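Local coordinates for protein hydrolase, isochorismatase family (Pseudomonas putida KT2440, PDB 4H17) that probably acts as a hydrolase of the isochorismatase family, its exact substrate being unassigned, at residues 6-18 / 180-192. Numbering follows the deposited sequence.
Sequences TTMFRLTGRDYPP and MAVMADNFACVAP. With SO4 (sulfate ion), chain F.
The first turn of helix 8-12 meets the C-terminal part of helix 172-186, the short axes of 8-12 and 180-186 running only 17° apart in N-to-C direction, and Phe9 N donates to Asp185 O (3.2 Å) nearly in line with the carbonyl. One residue earlier, Met8 N gives its hydrogen to Asp185 OD1 (2.9 Å), coming from above the carboxylate plane, so that Asp185 takes up two N-H groups of the opening turn. In its carboxylate, OD1 also forms a salt bridge with Arg161 and OD2 a hydrogen bond with His134, both of the second subunit. Thr7 is the N-cap; chi1 of 57° turns OG1 back to accept from Arg10 N (3.0 Å), while its methyl CG2 rests against Ala184 O. The Phe9 ring lies against Asn186 and the backbone that follows, with Asn186 CA over one face in a CH-pi contact (4.0 Å to the centroid) and Ala184 O and Ala188 N at its edge. Selenomethionine Met8 runs alongside Asn186, Met8 CG lying 3.3 Å from Asn186 OD1. A water links that oxygen to Thr12 OG1. Farther along, Cys189 SG sits obliquely beside the Tyr16 ring, 3.7 Å from Tyr16 CD1, and against Pro18, while the Tyr16 hydroxyl is bonded to Cys151 N. A Schellman motif at Gly13 closes the short helix, which packs on helix 172-186 at the interface with the second subunit; Tyr16 to Pro18 lie against strand 189-191, outermost in this chain's Rossmann-like parallel sheet.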
loop_
_atom_site.group_PDB
_atom_site.type_symbol
_atom_site.label_atom_id
_atom_site.label_comp_id
_atom_site.label_asym_id
_atom_site.label_seq_id
_atom_site.Cartn_x
_atom_site.Cartn_y
_atom_site.Cartn_z
ATOM N N THR A 6 17.240 -4.631 7.940
ATOM C CA THR A 6 16.874 -5.998 7.582
ATOM C C THR A 6 15.464 -5.944 7.088
ATOM O O THR A 6 14.663 -5.215 7.655
ATOM C CB THR A 6 16.959 -6.958 8.781
ATOM O OG1 THR A 6 18.281 -6.902 9.350
ATOM C CG2 THR A 6 16.715 -8.346 8.362
ATOM N N THR A 7 15.117 -6.730 6.074
ATOM C CA THR A 7 13.750 -6.692 5.563
ATOM C C THR A 7 12.913 -7.467 6.557
ATOM O O THR A 7 13.442 -8.348 7.241
ATOM C CB THR A 7 13.602 -7.350 4.177
ATOM O OG1 THR A 7 14.062 -8.711 4.251
ATOM C CG2 THR A 7 14.394 -6.609 3.097
HETATM N N MSE A 8 11.640 -7.131 6.650
HETATM C CA MSE A 8 10.688 -7.940 7.432
HETATM C C MSE A 8 10.754 -9.380 6.961
HETATM O O MSE A 8 10.692 -10.305 7.748
HETATM C CB MSE A 8 9.284 -7.353 7.331
HETATM C CG MSE A 8 8.319 -7.997 8.320
HETATM SE SE MSE A 8 8.905 -7.670 10.199
HETATM C CE MSE A 8 9.559 -5.915 9.686
ATOM N N PHE A 9 10.860 -9.606 5.656
ATOM C CA PHE A 9 11.020 -10.956 5.135
ATOM C C PHE A 9 12.172 -11.719 5.808
ATOM O O PHE A 9 11.984 -12.831 6.292
ATOM C CB PHE A 9 11.281 -10.919 3.629
ATOM C CG PHE A 9 10.051 -10.674 2.760
ATOM C CD1 PHE A 9 8.976 -11.551 2.735
ATOM C CD2 PHE A 9 10.012 -9.597 1.890
ATOM C CE1 PHE A 9 7.879 -11.316 1.931
ATOM C CE2 PHE A 9 8.944 -9.379 1.036
ATOM C CZ PHE A 9 7.850 -10.253 1.060
ATOM N N ARG A 10 13.354 -11.126 5.836
ATOM C CA ARG A 10 14.509 -11.827 6.371
ATOM C C ARG A 10 14.438 -11.947 7.881
ATOM O O ARG A 10 14.828 -12.969 8.446
ATOM C CB ARG A 10 15.816 -11.150 5.916
ATOM C CG ARG A 10 15.988 -11.176 4.393
ATOM C CD ARG A 10 16.811 -12.282 3.790
ATOM N NE ARG A 10 18.256 -12.050 3.796
ATOM C CZ ARG A 10 19.085 -12.500 2.844
ATOM N NH1 ARG A 10 18.619 -13.153 1.784
ATOM N NH2 ARG A 10 20.394 -12.274 2.931
ATOM N N LEU A 11 13.893 -10.928 8.532
ATOM C CA LEU A 11 13.728 -10.943 9.988
ATOM C C LEU A 11 12.854 -12.084 10.461
ATOM O O LEU A 11 13.151 -12.660 11.513
ATOM C CB LEU A 11 13.174 -9.607 10.490
ATOM C CG LEU A 11 13.095 -9.375 11.994
ATOM C CD1 LEU A 11 14.494 -9.365 12.565
ATOM C CD2 LEU A 11 12.393 -8.052 12.268
ATOM N N THR A 12 11.802 -12.399 9.707
ATOM C CA THR A 12 10.808 -13.428 10.070
ATOM C C THR A 12 11.061 -14.805 9.427
ATOM O O THR A 12 10.353 -15.797 9.718
ATOM C CB THR A 12 9.371 -12.967 9.731
ATOM O OG1 THR A 12 9.216 -12.789 8.310
ATOM C CG2 THR A 12 9.054 -11.683 10.460
ATOM N N GLY A 13 12.058 -14.846 8.546
ATOM C CA GLY A 13 12.424 -16.030 7.802
ATOM C C GLY A 13 11.422 -16.403 6.726
ATOM O O GLY A 13 11.338 -17.578 6.338
ATOM N N ARG A 14 10.706 -15.398 6.212
ATOM C CA ARG A 14 9.633 -15.601 5.235
ATOM C C ARG A 14 10.051 -15.162 3.826
ATOM O O ARG A 14 9.237 -15.154 2.893
ATOM C CB ARG A 14 8.378 -14.864 5.676
ATOM C CG ARG A 14 7.734 -15.462 6.935
ATOM C CD ARG A 14 6.323 -14.944 7.183
ATOM N NE ARG A 14 5.740 -15.534 8.404
ATOM C CZ ARG A 14 5.714 -14.952 9.609
ATOM N NH1 ARG A 14 6.214 -13.730 9.813
ATOM N NH2 ARG A 14 5.168 -15.609 10.646
ATOM N N ASP A 15 11.315 -14.793 3.670
ATOM C CA ASP A 15 11.836 -14.477 2.335
ATOM C C ASP A 15 11.670 -15.675 1.392
ATOM O O ASP A 15 11.965 -16.803 1.769
ATOM C CB ASP A 15 13.296 -13.959 2.395
ATOM C CG ASP A 15 14.215 -14.789 3.283
ATOM O OD1 ASP A 15 13.880 -15.034 4.464
ATOM O OD2 ASP A 15 15.313 -15.158 2.811
ATOM N N TYR A 16 11.163 -15.419 0.186
ATOM C CA TYR A 16 11.028 -16.431 -0.854
ATOM C C TYR A 16 11.905 -15.996 -2.029
ATOM O O TYR A 16 12.259 -14.839 -2.126
ATOM C CB TYR A 16 9.560 -16.629 -1.307
ATOM C CG TYR A 16 8.718 -15.367 -1.562
ATOM C CD1 TYR A 16 8.766 -14.686 -2.789
ATOM C CD2 TYR A 16 7.811 -14.893 -0.604
ATOM C CE1 TYR A 16 7.973 -13.577 -3.029
ATOM C CE2 TYR A 16 7.016 -13.776 -0.856
ATOM C CZ TYR A 16 7.096 -13.115 -2.070
ATOM O OH TYR A 16 6.287 -12.000 -2.343
ATOM N N PRO A 17 12.285 -16.938 -2.903
ATOM C CA PRO A 17 13.021 -16.557 -4.103
ATOM C C PRO A 17 12.202 -15.751 -5.119
ATOM O O PRO A 17 10.981 -15.875 -5.160
ATOM C CB PRO A 17 13.402 -17.893 -4.742
ATOM C CG PRO A 17 13.098 -18.935 -3.736
ATOM C CD PRO A 17 12.045 -18.386 -2.831
ATOM N N PRO A 18 12.880 -14.957 -5.956
ATOM C CA PRO A 18 12.140 -14.328 -7.041
ATOM C C PRO A 18 11.539 -15.338 -7.990
ATOM O O PRO A 18 12.027 -16.466 -8.135
ATOM C CB PRO A 18 13.167 -13.451 -7.741
ATOM C CG PRO A 18 14.505 -13.931 -7.255
ATOM C CD PRO A 18 14.261 -14.454 -5.881
HETATM N N MSE A 180 9.560 0.965 -3.931
HETATM C CA MSE A 180 10.271 -0.273 -4.235
HETATM C C MSE A 180 10.902 -0.790 -2.955
HETATM O O MSE A 180 10.837 -1.990 -2.689
HETATM C CB MSE A 180 11.325 -0.187 -5.354
HETATM C CG MSE A 180 10.833 0.064 -6.798
HETATM SE SE MSE A 180 9.342 -1.083 -7.302
HETATM C CE MSE A 180 7.877 0.133 -6.949
ATOM N N ALA A 181 11.439 0.095 -2.127
ATOM C CA ALA A 181 12.009 -0.298 -0.833
ATOM C C ALA A 181 10.923 -0.886 0.091
ATOM O O ALA A 181 11.150 -1.899 0.780
ATOM C CB ALA A 181 12.731 0.876 -0.173
ATOM N N VAL A 182 9.770 -0.227 0.104
ATOM C CA VAL A 182 8.586 -0.639 0.895
ATOM C C VAL A 182 8.085 -2.028 0.454
ATOM O O VAL A 182 7.867 -2.922 1.271
ATOM C CB VAL A 182 7.480 0.442 0.787
ATOM C CG1 VAL A 182 6.097 -0.082 1.156
ATOM C CG2 VAL A 182 7.870 1.673 1.596
HETATM N N MSE A 183 7.933 -2.208 -0.857
HETATM C CA MSE A 183 7.582 -3.513 -1.424
HETATM C C MSE A 183 8.583 -4.588 -1.046
HETATM O O MSE A 183 8.193 -5.648 -0.592
HETATM C CB MSE A 183 7.489 -3.378 -2.958
HETATM C CG MSE A 183 6.314 -2.473 -3.373
HETATM SE SE MSE A 183 4.622 -3.370 -3.181
HETATM C CE MSE A 183 3.974 -2.428 -1.635
ATOM N N ALA A 184 9.883 -4.314 -1.214
ATOM C CA ALA A 184 10.929 -5.285 -0.923
ATOM C C ALA A 184 10.969 -5.650 0.566
ATOM O O ALA A 184 11.428 -6.737 0.936
ATOM C CB ALA A 184 12.280 -4.753 -1.364
ATOM N N ASP A 185 10.531 -4.756 1.420
ATOM C CA ASP A 185 10.564 -5.025 2.862
ATOM C C ASP A 185 9.621 -6.170 3.247
ATOM O O ASP A 185 9.958 -6.968 4.129
ATOM C CB ASP A 185 10.192 -3.744 3.626
ATOM C CG ASP A 185 10.330 -3.881 5.125
ATOM O OD1 ASP A 185 11.326 -4.500 5.544
ATOM O OD2 ASP A 185 9.481 -3.260 5.835
ATOM N N ASN A 186 8.429 -6.214 2.659
ATOM C CA ASN A 186 7.365 -7.062 3.191
ATOM C C ASN A 186 6.238 -7.483 2.204
ATOM O O ASN A 186 5.239 -8.078 2.637
ATOM C CB ASN A 186 6.720 -6.311 4.359
ATOM C CG ASN A 186 6.080 -7.227 5.384
ATOM O OD1 ASN A 186 6.516 -8.348 5.590
ATOM N ND2 ASN A 186 5.058 -6.716 6.053
ATOM N N PHE A 187 6.364 -7.133 0.921
ATOM C CA PHE A 187 5.258 -7.394 0.002
ATOM C C PHE A 187 5.642 -8.077 -1.304
ATOM O O PHE A 187 4.789 -8.732 -1.911
ATOM C CB PHE A 187 4.493 -6.124 -0.239
ATOM C CG PHE A 187 3.911 -5.539 1.019
ATOM C CD1 PHE A 187 2.759 -6.069 1.544
ATOM C CD2 PHE A 187 4.561 -4.527 1.693
ATOM C CE1 PHE A 187 2.236 -5.568 2.721
ATOM C CE2 PHE A 187 4.035 -4.006 2.871
ATOM C CZ PHE A 187 2.868 -4.548 3.371
ATOM N N ALA A 188 6.894 -7.977 -1.738
ATOM C CA ALA A 188 7.293 -8.615 -3.004
ATOM C C ALA A 188 8.776 -8.764 -3.091
ATOM O O ALA A 188 9.504 -8.054 -2.413
ATOM C CB ALA A 188 6.836 -7.768 -4.185
ATOM N N CYS A 189 9.233 -9.708 -3.905
ATOM C CA CYS A 189 10.597 -9.632 -4.467
ATOM C C CYS A 189 10.580 -8.511 -5.451
ATOM O O CYS A 189 9.622 -8.374 -6.222
ATOM C CB CYS A 189 10.969 -10.939 -5.148
ATOM S SG CYS A 189 11.332 -12.251 -3.964
ATOM N N VAL A 190 11.619 -7.690 -5.451
ATOM C CA VAL A 190 11.721 -6.617 -6.435
ATOM C C VAL A 190 12.918 -6.941 -7.291
ATOM O O VAL A 190 14.019 -7.204 -6.763
ATOM C CB VAL A 190 11.834 -5.246 -5.743
ATOM C CG1 VAL A 190 12.022 -4.119 -6.736
ATOM C CG2 VAL A 190 10.592 -4.975 -4.866
ATOM N N ALA A 191 12.723 -6.911 -8.616
ATOM C CA ALA A 191 13.751 -7.368 -9.566
ATOM C C ALA A 191 13.683 -6.564 -10.852
ATOM O O ALA A 191 12.616 -6.059 -11.192
ATOM C CB ALA A 191 13.563 -8.826 -9.866
ATOM N N PRO A 192 14.831 -6.409 -11.565
ATOM C CA PRO A 192 14.808 -5.770 -12.872
ATOM C C PRO A 192 14.415 -6.762 -13.978
ATOM O O PRO A 192 14.572 -7.983 -13.858
ATOM C CB PRO A 192 16.231 -5.283 -13.051
ATOM C CG PRO A 192 17.060 -6.247 -12.278
ATOM C CD PRO A 192 16.205 -6.772 -11.154
HETATM S S SO4 F . 6.468 -13.496 13.458
HETATM O O1 SO4 F . 6.198 -14.945 13.589
HETATM O O2 SO4 F . 5.898 -12.782 14.659
HETATM O O3 SO4 F . 7.905 -13.196 13.312
HETATM O O4 SO4 F . 5.752 -13.016 12.247
HETATM O O HOH W 1 7.588 -11.122 6.167
HETATM O O HOH W 2 3.815 -11.821 -1.123
#